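Local coordinates for malonyl CoA-acyl carrier protein transacylase (Staphylococcus aureus, PDB 3IM9), which catalyses the transfer of the malonyl group from malonyl-CoA to holo-acyl carrier protein, a step of fatty acid biosynthesis, at residues Q28-N33 with L75-A80; S79-A84 with T301-L306; V105-L110 with F232-N237; F225-A230 with E247-N252. One frame throughout, in Å; residues are numbered along the deposited sequence.

Contact 1: residues Q28-N33 with L75-A80; sequences QDLFNN and LTHSSA
The imidazole of H77 meets the 28-33 loop at its edge: CD1 of L30 lies near the ring plane, 4.1 Å from ND1 of H77, so the methyl faces the rim of the ring rather than its pi surface. The two side chains cross at about a right angle. The same methyl also touches the helix one turn further on, where L30 CD1 is 4.0 Å from A80 CB. H77 and A80 are three residues apart and thus present neighbouring positions of one helix face, and L30 is the one side chain of the loop that bridges both. With CG of H77 anti to its backbone N (chi1 -171°), the ring swings from the helix flank toward the loop. All three residues are buried, and no hydrogen bond joins the two segments; the contact is van der Waals in nature. The loop's own shape is held by N33, whose backbone N bonds to L30 O at 2.9 Å while its ND2 donates to D29 O at 3.0 Å, the donor lying well above that carbonyl's plane. M26, A27 and P283 also pack on H77. In the fold, the contact fastens the loop between strand 11-16 and helix 35-47 onto helix 67-84; helix 35-47 takes F31 and T76, through L41 among others, while D29 OD1 accepts from L306 N at the start of helix 306-312.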
loop_
_atom_site.group_PDB
_atom_site.type_symbol
_atom_site.label_atom_id
_atom_site.label_comp_id
_atom_site.label_asym_id
_atom_site.label_seq_id
_atom_site.Cartn_x
_atom_site.Cartn_y
_atom_site.Cartn_z
ATOM N N GLN A 28 -8.050 -17.895 -2.443
ATOM C CA GLN A 28 -8.638 -19.243 -2.221
ATOM C C GLN A 28 -8.239 -20.193 -3.381
ATOM O O GLN A 28 -8.114 -21.385 -3.145
ATOM C CB GLN A 28 -10.133 -19.118 -1.957
ATOM C CG GLN A 28 -10.832 -18.880 -3.196
ATOM C CD GLN A 28 -12.291 -18.620 -2.905
ATOM O OE1 GLN A 28 -12.946 -17.974 -3.726
ATOM N NE2 GLN A 28 -12.787 -19.014 -1.663
ATOM N N ASP A 29 -7.960 -19.639 -4.547
ATOM C CA ASP A 29 -7.557 -20.431 -5.662
ATOM C C ASP A 29 -6.148 -20.936 -5.562
ATOM O O ASP A 29 -5.773 -21.936 -6.271
ATOM C CB ASP A 29 -7.806 -19.673 -6.954
ATOM C CG ASP A 29 -7.013 -18.322 -7.052
ATOM O OD1 ASP A 29 -6.702 -17.915 -8.198
ATOM O OD2 ASP A 29 -6.751 -17.766 -5.958
ATOM N N LEU A 30 -5.302 -20.288 -4.776
ATOM C CA LEU A 30 -3.908 -20.739 -4.629
ATOM C C LEU A 30 -3.775 -21.916 -3.666
ATOM O O LEU A 30 -2.872 -22.736 -3.810
ATOM C CB LEU A 30 -3.063 -19.519 -4.120
ATOM C CG LEU A 30 -2.994 -18.323 -5.084
ATOM C CD1 LEU A 30 -2.342 -17.184 -4.288
ATOM C CD2 LEU A 30 -2.191 -18.646 -6.330
ATOM N N PHE A 31 -4.580 -21.882 -2.597
ATOM C CA PHE A 31 -4.331 -22.730 -1.449
ATOM C C PHE A 31 -4.481 -24.219 -1.884
ATOM O O PHE A 31 -5.563 -24.644 -2.398
ATOM C CB PHE A 31 -5.277 -22.374 -0.286
ATOM C CG PHE A 31 -4.966 -23.028 0.948
ATOM C CD1 PHE A 31 -5.935 -23.736 1.661
ATOM C CD2 PHE A 31 -3.658 -22.881 1.528
ATOM C CE1 PHE A 31 -5.548 -24.321 2.943
ATOM C CE2 PHE A 31 -3.323 -23.410 2.759
ATOM C CZ PHE A 31 -4.279 -24.139 3.491
ATOM N N ASN A 32 -3.407 -24.962 -1.581
ATOM C CA ASN A 32 -3.324 -26.411 -1.982
ATOM C C ASN A 32 -3.350 -26.658 -3.446
ATOM O O ASN A 32 -3.568 -27.812 -3.833
ATOM C CB ASN A 32 -4.420 -27.241 -1.289
ATOM C CG ASN A 32 -4.219 -27.262 0.261
ATOM O OD1 ASN A 32 -3.071 -27.355 0.719
ATOM N ND2 ASN A 32 -5.281 -27.129 1.042
ATOM N N ASN A 33 -3.154 -25.612 -4.257
ATOM C CA ASN A 33 -3.025 -25.746 -5.716
ATOM C C ASN A 33 -1.698 -25.311 -6.273
ATOM O O ASN A 33 -1.474 -25.346 -7.481
ATOM C CB ASN A 33 -4.187 -24.976 -6.427
ATOM C CG ASN A 33 -5.544 -25.599 -6.114
ATOM O OD1 ASN A 33 -5.711 -26.816 -6.269
ATOM N ND2 ASN A 33 -6.524 -24.791 -5.646
ATOM N N LEU A 75 -0.678 -8.740 2.657
ATOM C CA LEU A 75 0.711 -9.218 2.559
ATOM C C LEU A 75 0.775 -10.692 2.186
ATOM O O LEU A 75 1.626 -11.073 1.348
ATOM C CB LEU A 75 1.424 -8.944 3.907
ATOM C CG LEU A 75 2.917 -9.293 3.835
ATOM C CD1 LEU A 75 3.689 -8.099 3.323
ATOM C CD2 LEU A 75 3.382 -9.586 5.255
ATOM N N THR A 76 -0.098 -11.492 2.833
ATOM C CA THR A 76 -0.067 -12.924 2.602
ATOM C C THR A 76 -0.462 -13.230 1.158
ATOM O O THR A 76 0.224 -14.041 0.460
ATOM C CB THR A 76 -1.041 -13.590 3.521
ATOM O OG1 THR A 76 -0.504 -13.389 4.857
ATOM C CG2 THR A 76 -1.105 -15.115 3.268
ATOM N N HIS A 77 -1.503 -12.587 0.612
ATOM C CA HIS A 77 -1.944 -12.877 -0.755
ATOM C C HIS A 77 -0.869 -12.455 -1.754
ATOM O O HIS A 77 -0.466 -13.252 -2.621
ATOM C CB HIS A 77 -3.221 -12.083 -1.008
ATOM C CG HIS A 77 -3.928 -12.438 -2.301
ATOM N ND1 HIS A 77 -3.568 -13.447 -3.187
ATOM C CD2 HIS A 77 -5.036 -11.848 -2.780
ATOM C CE1 HIS A 77 -4.481 -13.467 -4.166
ATOM N NE2 HIS A 77 -5.355 -12.478 -3.942
ATOM N N SER A 78 -0.324 -11.251 -1.639
ATOM C CA SER A 78 0.689 -10.791 -2.560
ATOM C C SER A 78 1.957 -11.653 -2.469
ATOM O O SER A 78 2.564 -11.970 -3.504
ATOM C CB SER A 78 1.056 -9.317 -2.291
ATOM O OG SER A 78 -0.003 -8.462 -2.756
ATOM N N SER A 79 2.327 -12.032 -1.235
ATOM C CA SER A 79 3.584 -12.825 -1.090
ATOM C C SER A 79 3.354 -14.234 -1.627
ATOM O O SER A 79 4.328 -14.880 -2.091
ATOM C CB SER A 79 3.959 -12.885 0.380
ATOM O OG SER A 79 4.360 -11.549 0.838
ATOM N N ALA A 80 2.154 -14.772 -1.495
ATOM C CA ALA A 80 1.874 -16.144 -1.970
ATOM C C ALA A 80 1.946 -16.156 -3.478
ATOM O O ALA A 80 2.535 -17.056 -4.092
ATOM C CB ALA A 80 0.471 -16.605 -1.489
#

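Contact 2: residues S79-A84 with T301-L306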
loop_
_atom_site.group_PDB
_atom_site.type_symbol
_atom_site.label_atom_id
_atom_site.label_comp_id
_atom_site.label_asym_id
_atom_site.label_seq_id
_atom_site.Cartn_x
_atom_site.Cartn_y
_atom_site.Cartn_z
ATOM N N SER A 79 2.327 -12.032 -1.235
ATOM C CA SER A 79 3.584 -12.825 -1.090
ATOM C C SER A 79 3.354 -14.234 -1.627
ATOM O O SER A 79 4.328 -14.880 -2.091
ATOM C CB SER A 79 3.959 -12.885 0.380
ATOM O OG SER A 79 4.360 -11.549 0.838
ATOM N N ALA A 80 2.154 -14.772 -1.495
ATOM C CA ALA A 80 1.874 -16.144 -1.970
ATOM C C ALA A 80 1.946 -16.156 -3.478
ATOM O O ALA A 80 2.535 -17.056 -4.092
ATOM C CB ALA A 80 0.471 -16.605 -1.489
ATOM N N LEU A 81 1.370 -15.136 -4.118
ATOM C CA LEU A 81 1.487 -14.992 -5.575
ATOM C C LEU A 81 2.915 -14.853 -5.965
ATOM O O LEU A 81 3.382 -15.462 -6.967
ATOM C CB LEU A 81 0.667 -13.831 -6.139
ATOM C CG LEU A 81 -0.830 -13.943 -6.038
ATOM C CD1 LEU A 81 -1.498 -12.607 -6.311
ATOM C CD2 LEU A 81 -1.387 -14.933 -7.055
ATOM N N LEU A 82 3.645 -13.974 -5.294
ATOM C CA LEU A 82 5.050 -13.730 -5.606
ATOM C C LEU A 82 5.854 -15.039 -5.536
ATOM O O LEU A 82 6.647 -15.269 -6.441
ATOM C CB LEU A 82 5.559 -12.601 -4.637
ATOM C CG LEU A 82 6.996 -12.178 -4.932
ATOM C CD1 LEU A 82 6.996 -11.376 -6.177
ATOM C CD2 LEU A 82 7.336 -11.325 -3.786
ATOM N N ALA A 83 5.603 -15.886 -4.529
ATOM C CA ALA A 83 6.421 -17.126 -4.293
ATOM C C ALA A 83 6.119 -18.066 -5.500
ATOM O O ALA A 83 6.994 -18.854 -5.842
ATOM C CB ALA A 83 6.025 -17.717 -2.997
ATOM N N ALA A 84 4.945 -17.984 -6.134
ATOM C CA ALA A 84 4.537 -18.922 -7.207
ATOM C C ALA A 84 5.075 -18.495 -8.550
ATOM O O ALA A 84 5.077 -19.307 -9.496
ATOM C CB ALA A 84 3.017 -19.083 -7.279
ATOM N N THR A 301 0.647 -4.931 -16.257
ATOM C CA THR A 301 0.234 -6.295 -16.086
ATOM C C THR A 301 -0.325 -6.490 -14.690
ATOM O O THR A 301 0.262 -5.972 -13.738
ATOM C CB THR A 301 1.448 -7.235 -16.278
ATOM O OG1 THR A 301 1.894 -7.089 -17.663
ATOM C CG2 THR A 301 1.046 -8.706 -15.986
ATOM N N SER A 302 -1.444 -7.237 -14.577
ATOM C CA SER A 302 -1.981 -7.523 -13.239
ATOM C C SER A 302 -1.939 -9.038 -13.010
ATOM O O SER A 302 -2.444 -9.791 -13.894
ATOM C CB SER A 302 -3.443 -7.004 -13.110
ATOM O OG SER A 302 -4.085 -7.646 -12.006
ATOM N N ILE A 303 -1.389 -9.467 -11.868
ATOM C CA ILE A 303 -1.362 -10.872 -11.407
ATOM C C ILE A 303 -2.241 -10.988 -10.183
ATOM O O ILE A 303 -1.867 -10.447 -9.119
ATOM C CB ILE A 303 0.088 -11.388 -11.104
ATOM C CG1 ILE A 303 1.003 -11.099 -12.287
ATOM C CG2 ILE A 303 0.098 -12.859 -10.665
ATOM C CD1 ILE A 303 0.705 -11.842 -13.476
ATOM N N GLN A 304 -3.401 -11.620 -10.358
ATOM C CA GLN A 304 -4.421 -11.714 -9.272
ATOM C C GLN A 304 -4.691 -13.175 -8.890
ATOM O O GLN A 304 -4.960 -13.470 -7.725
ATOM C CB GLN A 304 -5.740 -11.061 -9.703
ATOM C CG GLN A 304 -5.639 -9.579 -9.976
ATOM C CD GLN A 304 -6.932 -9.009 -10.449
ATOM O OE1 GLN A 304 -6.971 -8.213 -11.404
ATOM N NE2 GLN A 304 -7.964 -9.305 -9.753
ATOM N N THR A 305 -4.594 -14.069 -9.892
ATOM C CA THR A 305 -5.055 -15.450 -9.656
ATOM C C THR A 305 -3.994 -16.460 -9.968
ATOM O O THR A 305 -3.000 -16.132 -10.622
ATOM C CB THR A 305 -6.221 -15.706 -10.667
ATOM O OG1 THR A 305 -5.766 -15.681 -12.016
ATOM C CG2 THR A 305 -7.411 -14.654 -10.501
ATOM N N LEU A 306 -4.299 -17.707 -9.595
ATOM C CA LEU A 306 -3.425 -18.847 -9.988
ATOM C C LEU A 306 -3.354 -18.942 -11.507
ATOM O O LEU A 306 -2.278 -19.211 -12.058
ATOM C CB LEU A 306 -4.007 -20.119 -9.374
ATOM C CG LEU A 306 -3.107 -21.335 -9.690
ATOM C CD1 LEU A 306 -1.649 -21.186 -9.196
ATOM C CD2 LEU A 306 -3.835 -22.494 -9.066
#
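L81 reaches across from helix 67-84 and sets both of its methyls against the backbone carbonyls where strand 299-303 ends and the chain runs on to helix 306-312. CD1 of L81 is 3.6 Å from O of I303 and 3.8 Å from O of Q304, while CD2 of L81 lies 4.1 Å from O of T305. Three successive carbonyl oxygens thus border one isobutyl group, and CG anti to the carbonyl carbon of L81 (chi1 -66°) directs the fork at them. Side chain against side chain the meeting is lighter: CD2 of L81 approaches CG2 of I303 at 4.4 Å. The CB of I303 points toward the helix, but its longer branch leads off, and the short CG2 branch makes the contact. Q304 and T305 turn their CB atoms away from the helix and offer main chain to the leucine. No hydrogen bond crosses between the segments. T305 is the N-cap of helix 306-312, its hydroxyl OG1 bonding to the backbone N of D308, while D308 OD2 accepts from N of Q304, one residue before the cap. V309 of the following helix and I281 of the neighbouring strand also pack on L81. The whole is a helix packed against the end of an outer strand of a parallel sheet, an alpha/beta arrangement as in the larger part of the acyltransferase fold.

Contact 3: residues V105-L110 with F232-N237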
loop_
_atom_site.group_PDB
_atom_site.type_symbol
_atom_site.label_atom_id
_atom_site.label_comp_id
_atom_site.label_asym_id
_atom_site.label_seq_id
_atom_site.Cartn_x
_atom_site.Cartn_y
_atom_site.Cartn_z
ATOM N N VAL A 105 9.306 -7.681 1.471
ATOM C CA VAL A 105 9.488 -9.146 1.368
ATOM C C VAL A 105 10.066 -9.449 -0.017
ATOM O O VAL A 105 11.005 -10.299 -0.121
ATOM C CB VAL A 105 8.082 -9.805 1.538
ATOM C CG1 VAL A 105 8.109 -11.325 1.187
ATOM C CG2 VAL A 105 7.614 -9.630 2.982
ATOM N N ALA A 106 9.582 -8.819 -1.089
ATOM C CA ALA A 106 10.017 -9.100 -2.472
ATOM C C ALA A 106 11.562 -8.833 -2.605
ATOM O O ALA A 106 12.293 -9.620 -3.282
ATOM C CB ALA A 106 9.251 -8.235 -3.497
ATOM N N ALA A 107 12.027 -7.780 -1.926
ATOM C CA ALA A 107 13.441 -7.307 -2.055
ATOM C C ALA A 107 14.276 -7.931 -0.942
ATOM O O ALA A 107 15.462 -7.551 -0.819
ATOM C CB ALA A 107 13.451 -5.775 -1.930
ATOM N N ASP A 108 13.748 -8.857 -0.158
ATOM C CA ASP A 108 14.502 -9.534 0.900
ATOM C C ASP A 108 15.022 -8.625 1.988
ATOM O O ASP A 108 15.928 -8.991 2.773
ATOM C CB ASP A 108 15.686 -10.304 0.239
ATOM C CG ASP A 108 15.203 -11.628 -0.373
ATOM O OD1 ASP A 108 14.036 -12.066 -0.023
ATOM O OD2 ASP A 108 15.924 -12.206 -1.244
ATOM N N VAL A 109 14.352 -7.473 2.148
ATOM C CA VAL A 109 14.547 -6.688 3.374
ATOM C C VAL A 109 14.069 -7.401 4.604
ATOM O O VAL A 109 14.621 -7.296 5.688
ATOM C CB VAL A 109 13.882 -5.275 3.187
ATOM C CG1 VAL A 109 13.953 -4.553 4.510
ATOM C CG2 VAL A 109 14.506 -4.534 2.033
ATOM N N LEU A 110 12.901 -8.026 4.495
ATOM C CA LEU A 110 12.284 -8.736 5.569
ATOM C C LEU A 110 11.887 -10.126 5.027
ATOM O O LEU A 110 11.498 -10.218 3.869
ATOM C CB LEU A 110 10.968 -8.088 6.037
ATOM C CG LEU A 110 11.146 -6.755 6.771
ATOM C CD1 LEU A 110 9.677 -6.182 6.986
ATOM C CD2 LEU A 110 11.865 -6.865 8.155
ATOM N N PHE A 232 17.092 -4.996 -4.611
ATOM C CA PHE A 232 16.871 -4.053 -5.720
ATOM C C PHE A 232 16.086 -2.906 -5.004
ATOM O O PHE A 232 15.526 -3.169 -3.914
ATOM C CB PHE A 232 16.115 -4.679 -6.933
ATOM C CG PHE A 232 14.939 -5.550 -6.530
ATOM C CD1 PHE A 232 15.113 -6.934 -6.318
ATOM C CD2 PHE A 232 13.636 -5.002 -6.313
ATOM C CE1 PHE A 232 14.072 -7.757 -5.934
ATOM C CE2 PHE A 232 12.583 -5.856 -5.891
ATOM C CZ PHE A 232 12.760 -7.186 -5.646
ATOM N N PRO A 233 16.107 -1.691 -5.592
ATOM C CA PRO A 233 15.556 -0.523 -4.844
ATOM C C PRO A 233 14.018 -0.623 -4.619
ATOM O O PRO A 233 13.252 -0.980 -5.501
ATOM C CB PRO A 233 15.834 0.671 -5.745
ATOM C CG PRO A 233 17.090 0.214 -6.695
ATOM C CD PRO A 233 16.799 -1.290 -6.835
ATOM N N VAL A 234 13.665 -0.220 -3.405
ATOM C CA VAL A 234 12.243 -0.111 -2.958
ATOM C C VAL A 234 11.982 1.401 -3.053
ATOM O O VAL A 234 12.671 2.204 -2.331
ATOM C CB VAL A 234 12.093 -0.602 -1.561
ATOM C CG1 VAL A 234 10.613 -0.390 -1.117
ATOM C CG2 VAL A 234 12.525 -2.077 -1.394
ATOM N N VAL A 235 11.036 1.829 -3.883
ATOM C CA VAL A 235 10.698 3.265 -3.971
ATOM C C VAL A 235 9.735 3.532 -2.824
ATOM O O VAL A 235 8.612 3.046 -2.844
ATOM C CB VAL A 235 10.130 3.637 -5.301
ATOM C CG1 VAL A 235 9.863 5.171 -5.396
ATOM C CG2 VAL A 235 11.194 3.277 -6.381
ATOM N N GLN A 236 10.179 4.253 -1.803
ATOM C CA GLN A 236 9.420 4.375 -0.556
ATOM C C GLN A 236 8.351 5.451 -0.637
ATOM O O GLN A 236 8.500 6.505 -1.309
ATOM C CB GLN A 236 10.324 4.594 0.660
ATOM C CG GLN A 236 11.218 3.364 0.794
ATOM C CD GLN A 236 11.797 3.256 2.221
ATOM O OE1 GLN A 236 12.894 3.810 2.513
ATOM N NE2 GLN A 236 11.108 2.566 3.111
ATOM N N ASN A 237 7.218 5.179 0.061
ATOM C CA ASN A 237 6.102 6.090 0.030
ATOM C C ASN A 237 6.419 7.477 0.602
ATOM O O ASN A 237 5.786 8.452 0.191
ATOM C CB ASN A 237 4.940 5.493 0.877
ATOM C CG ASN A 237 4.205 4.351 0.232
ATOM O OD1 ASN A 237 4.354 4.003 -0.981
ATOM N ND2 ASN A 237 3.410 3.732 1.065
#
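The turn that ends helix 99-106, the helix following the probable nucleophile S97, packs here against the start of strand 234-235 and the residue F232 ahead of it. A107 is the first residue to leave the helical conformation, and its methyl is the centre of the contact. CB of A107 lies over one face of the F232 ring, 4.2 Å from the centroid and 20° off the normal, a CH-pi contact displaced toward the rim. The same methyl touches CG2 of V234 at 3.8 Å, so it is shared between an aromatic face and an aliphatic branch two residues apart. The far end of the ring carries the remaining contacts: CZ of F232 is 3.4 Å from O of A106, which approaches obliquely, and 4.2 Å from CB of A106. F232 owes this reach to a chi1 of 43°, with CG held between its backbone N and carbonyl carbon; the ring is thereby laid against the end of the helix although the CB itself does not point there. On V234, CG2 sits anti to the carbonyl carbon and is the branch that meets the helix end. No hydrogen bond links the two segments directly, but the backbone of A107 pairs with that of K231, just ahead of F232. Around this core, V234 also packs on S103 and L104 of helix 99-106. Strand 92-95 lies alongside through T93, whose backbone bonds to P233 and V235, and V234 pairs with E243 of strand 242-243, so the contact sits where helix 99-106 meets strands of two sheets.

Contact 4: residues F225-A230 with E247-N252; sequences FEWRDA and EVIKSN
K250 lies over one face of the W227 indole, its aliphatic chain running across the ring system at about a right angle to the tryptophan side chain. CD of K250 is 3.8 Å from the centroid of the five-membered ring and only 3° off its normal, a CH-pi contact almost directly above the ring. Nearer the helix, CB of K250 comes within 3.7 Å of CE3 of W227, so successive methylenes cover both rings. The lysine can do this because it is extended throughout, with CG anti to the backbone N (chi1 178°). I249 comes to the indole from another direction: its CG2 is at the edge, near the plane, 4.3 Å from CZ3 of W227. The other branch of I249 reaches along the loop, where CD1 meets CB of A230 at 4.0 Å. In the next shell, the indole is anchored by NE1, which donates to I222 O, while V109, L110 and L104 pack on W227. The end of the lysine is fixed by two partners, N223 OD1 and a water; NZ of K250 donates to this water at 3.0 Å, and the water donates to O of F225 at 2.8 Å. On the helix side, D229 OD1 accepts from K246 N, binding the loop to the first turn of helix 246-256. Chemically, the lysine is divided: its methylenes serve as an apolar cover for the indole, while the ammonium is carried past the ring to polar oxygens. The charge is probably balanced chiefly by the amide oxygen of N223 and the water.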
loop_
_atom_site.group_PDB
_atom_site.type_symbol
_atom_site.label_atom_id
_atom_site.label_comp_id
_atom_site.label_asym_id
_atom_site.label_seq_id
_atom_site.Cartn_x
_atom_site.Cartn_y
_atom_site.Cartn_z
ATOM N N PHE A 225 13.028 -7.601 14.955
ATOM C CA PHE A 225 13.281 -8.385 13.777
ATOM C C PHE A 225 14.551 -7.893 13.134
ATOM O O PHE A 225 14.915 -6.711 13.270
ATOM C CB PHE A 225 12.096 -8.129 12.799
ATOM C CG PHE A 225 10.790 -8.525 13.404
ATOM C CD1 PHE A 225 10.027 -7.612 14.150
ATOM C CD2 PHE A 225 10.347 -9.885 13.317
ATOM C CE1 PHE A 225 8.917 -8.012 14.812
ATOM C CE2 PHE A 225 9.206 -10.293 13.975
ATOM C CZ PHE A 225 8.439 -9.346 14.766
ATOM N N GLU A 226 15.145 -8.727 12.282
ATOM C CA GLU A 226 16.343 -8.352 11.557
ATOM C C GLU A 226 15.938 -7.775 10.212
ATOM O O GLU A 226 15.189 -8.371 9.448
ATOM C CB GLU A 226 17.201 -9.625 11.363
ATOM C CG GLU A 226 18.374 -9.368 10.465
ATOM C CD GLU A 226 19.173 -10.654 10.211
ATOM O OE1 GLU A 226 19.351 -11.004 8.999
ATOM O OE2 GLU A 226 19.575 -11.302 11.243
ATOM N N TRP A 227 16.379 -6.560 9.921
ATOM C CA TRP A 227 16.162 -5.927 8.666
ATOM C C TRP A 227 17.426 -6.039 7.824
ATOM O O TRP A 227 18.573 -5.835 8.333
ATOM C CB TRP A 227 15.847 -4.439 8.860
ATOM C CG TRP A 227 14.551 -4.239 9.591
ATOM C CD1 TRP A 227 14.216 -4.679 10.832
ATOM C CD2 TRP A 227 13.390 -3.578 9.051
ATOM N NE1 TRP A 227 12.874 -4.307 11.131
ATOM C CE2 TRP A 227 12.380 -3.654 10.035
ATOM C CE3 TRP A 227 13.133 -2.935 7.824
ATOM C CZ2 TRP A 227 11.081 -3.087 9.844
ATOM C CZ3 TRP A 227 11.829 -2.340 7.648
ATOM C CH2 TRP A 227 10.852 -2.461 8.650
ATOM N N ARG A 228 17.273 -6.374 6.564
ATOM C CA ARG A 228 18.383 -6.470 5.634
ATOM C C ARG A 228 18.394 -5.456 4.585
ATOM O O ARG A 228 17.349 -4.867 4.244
ATOM C CB ARG A 228 18.405 -7.876 4.986
ATOM C CG ARG A 228 18.656 -8.966 6.023
ATOM C CD ARG A 228 18.641 -10.331 5.391
ATOM N NE ARG A 228 17.320 -10.640 4.836
ATOM C CZ ARG A 228 16.249 -11.049 5.536
ATOM N NH1 ARG A 228 16.269 -11.223 6.875
ATOM N NH2 ARG A 228 15.141 -11.318 4.880
ATOM N N ASP A 229 19.529 -5.252 3.925
ATOM C CA ASP A 229 19.542 -4.377 2.744
ATOM C C ASP A 229 18.628 -4.937 1.640
ATOM O O ASP A 229 18.379 -6.142 1.603
ATOM C CB ASP A 229 20.967 -4.207 2.215
ATOM C CG ASP A 229 21.827 -3.351 3.125
ATOM O OD1 ASP A 229 21.267 -2.499 3.846
ATOM O OD2 ASP A 229 23.063 -3.531 3.118
ATOM N N ALA A 230 18.126 -4.080 0.744
ATOM C CA ALA A 230 17.231 -4.557 -0.327
ATOM C C ALA A 230 18.103 -5.089 -1.487
ATOM O O ALA A 230 19.115 -4.409 -1.866
ATOM C CB ALA A 230 16.374 -3.366 -0.814
ATOM N N GLU A 247 18.859 0.562 7.176
ATOM C CA GLU A 247 18.526 1.538 8.244
ATOM C C GLU A 247 17.714 2.688 7.641
ATOM O O GLU A 247 16.812 3.233 8.319
ATOM C CB GLU A 247 19.851 2.163 8.877
ATOM C CG GLU A 247 20.614 1.260 9.864
ATOM C CD GLU A 247 19.836 0.773 11.105
ATOM O OE1 GLU A 247 20.226 -0.279 11.644
ATOM O OE2 GLU A 247 18.830 1.378 11.562
ATOM N N VAL A 248 17.958 3.060 6.395
ATOM C CA VAL A 248 17.190 4.096 5.809
ATOM C C VAL A 248 15.744 3.551 5.570
ATOM O O VAL A 248 14.758 4.242 5.877
ATOM C CB VAL A 248 17.737 4.499 4.509
ATOM C CG1 VAL A 248 16.803 5.441 3.728
ATOM C CG2 VAL A 248 19.216 5.096 4.746
ATOM N N ILE A 249 15.645 2.347 5.048
ATOM C CA ILE A 249 14.291 1.784 4.790
ATOM C C ILE A 249 13.543 1.648 6.083
ATOM O O ILE A 249 12.336 2.068 6.177
ATOM C CB ILE A 249 14.464 0.474 4.061
ATOM C CG1 ILE A 249 14.900 0.705 2.642
ATOM C CG2 ILE A 249 13.140 -0.369 4.075
ATOM C CD1 ILE A 249 15.328 -0.587 1.911
ATOM N N LYS A 250 14.157 1.122 7.138
ATOM C CA LYS A 250 13.471 0.899 8.414
ATOM C C LYS A 250 12.983 2.250 8.986
ATOM O O LYS A 250 11.819 2.416 9.427
ATOM C CB LYS A 250 14.409 0.167 9.388
ATOM C CG LYS A 250 13.802 -0.090 10.800
ATOM C CD LYS A 250 14.825 -0.897 11.711
ATOM C CE LYS A 250 14.281 -1.045 13.153
ATOM N NZ LYS A 250 15.357 -1.459 14.125
ATOM N N SER A 251 13.841 3.270 8.961
ATOM C CA SER A 251 13.446 4.570 9.500
ATOM C C SER A 251 12.270 5.138 8.690
ATOM O O SER A 251 11.309 5.708 9.238
ATOM C CB SER A 251 14.640 5.542 9.291
ATOM O OG SER A 251 14.243 6.813 9.729
ATOM N N ASN A 252 12.286 4.904 7.389
ATOM C CA ASN A 252 11.198 5.385 6.513
ATOM C C ASN A 252 9.906 4.591 6.699
ATOM O O ASN A 252 8.845 5.156 6.374
ATOM C CB ASN A 252 11.671 5.319 5.068
ATOM C CG ASN A 252 12.550 6.529 4.723
ATOM O OD1 ASN A 252 12.517 7.553 5.430
ATOM N ND2 ASN A 252 13.281 6.423 3.664
HETATM O O HOH W 1 16.072 -4.325 14.069
#

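Contacts 1 and 2 share S79 and A80 of helix 67-84; their centres are 8 Å apart, and H77 CE1 packs on Q304 O at 3.6 Å. Contacts 3 and 4 form a second pair, 9 Å between centres, tied by V109 O to R228 N at 2.9 Å and by Q236 OE1 to N252 ND2 at 2.9 Å. The pairs meet at the end of helix 99-106: L82 CD2 of contact 2 packs on A106 CB of contact 3. The V234 side chain of contact 3 is about 12 Å from that of S97, the probable nucleophile; the W227 side chain of contact 4 is about 7 Å from the bound calcium ion.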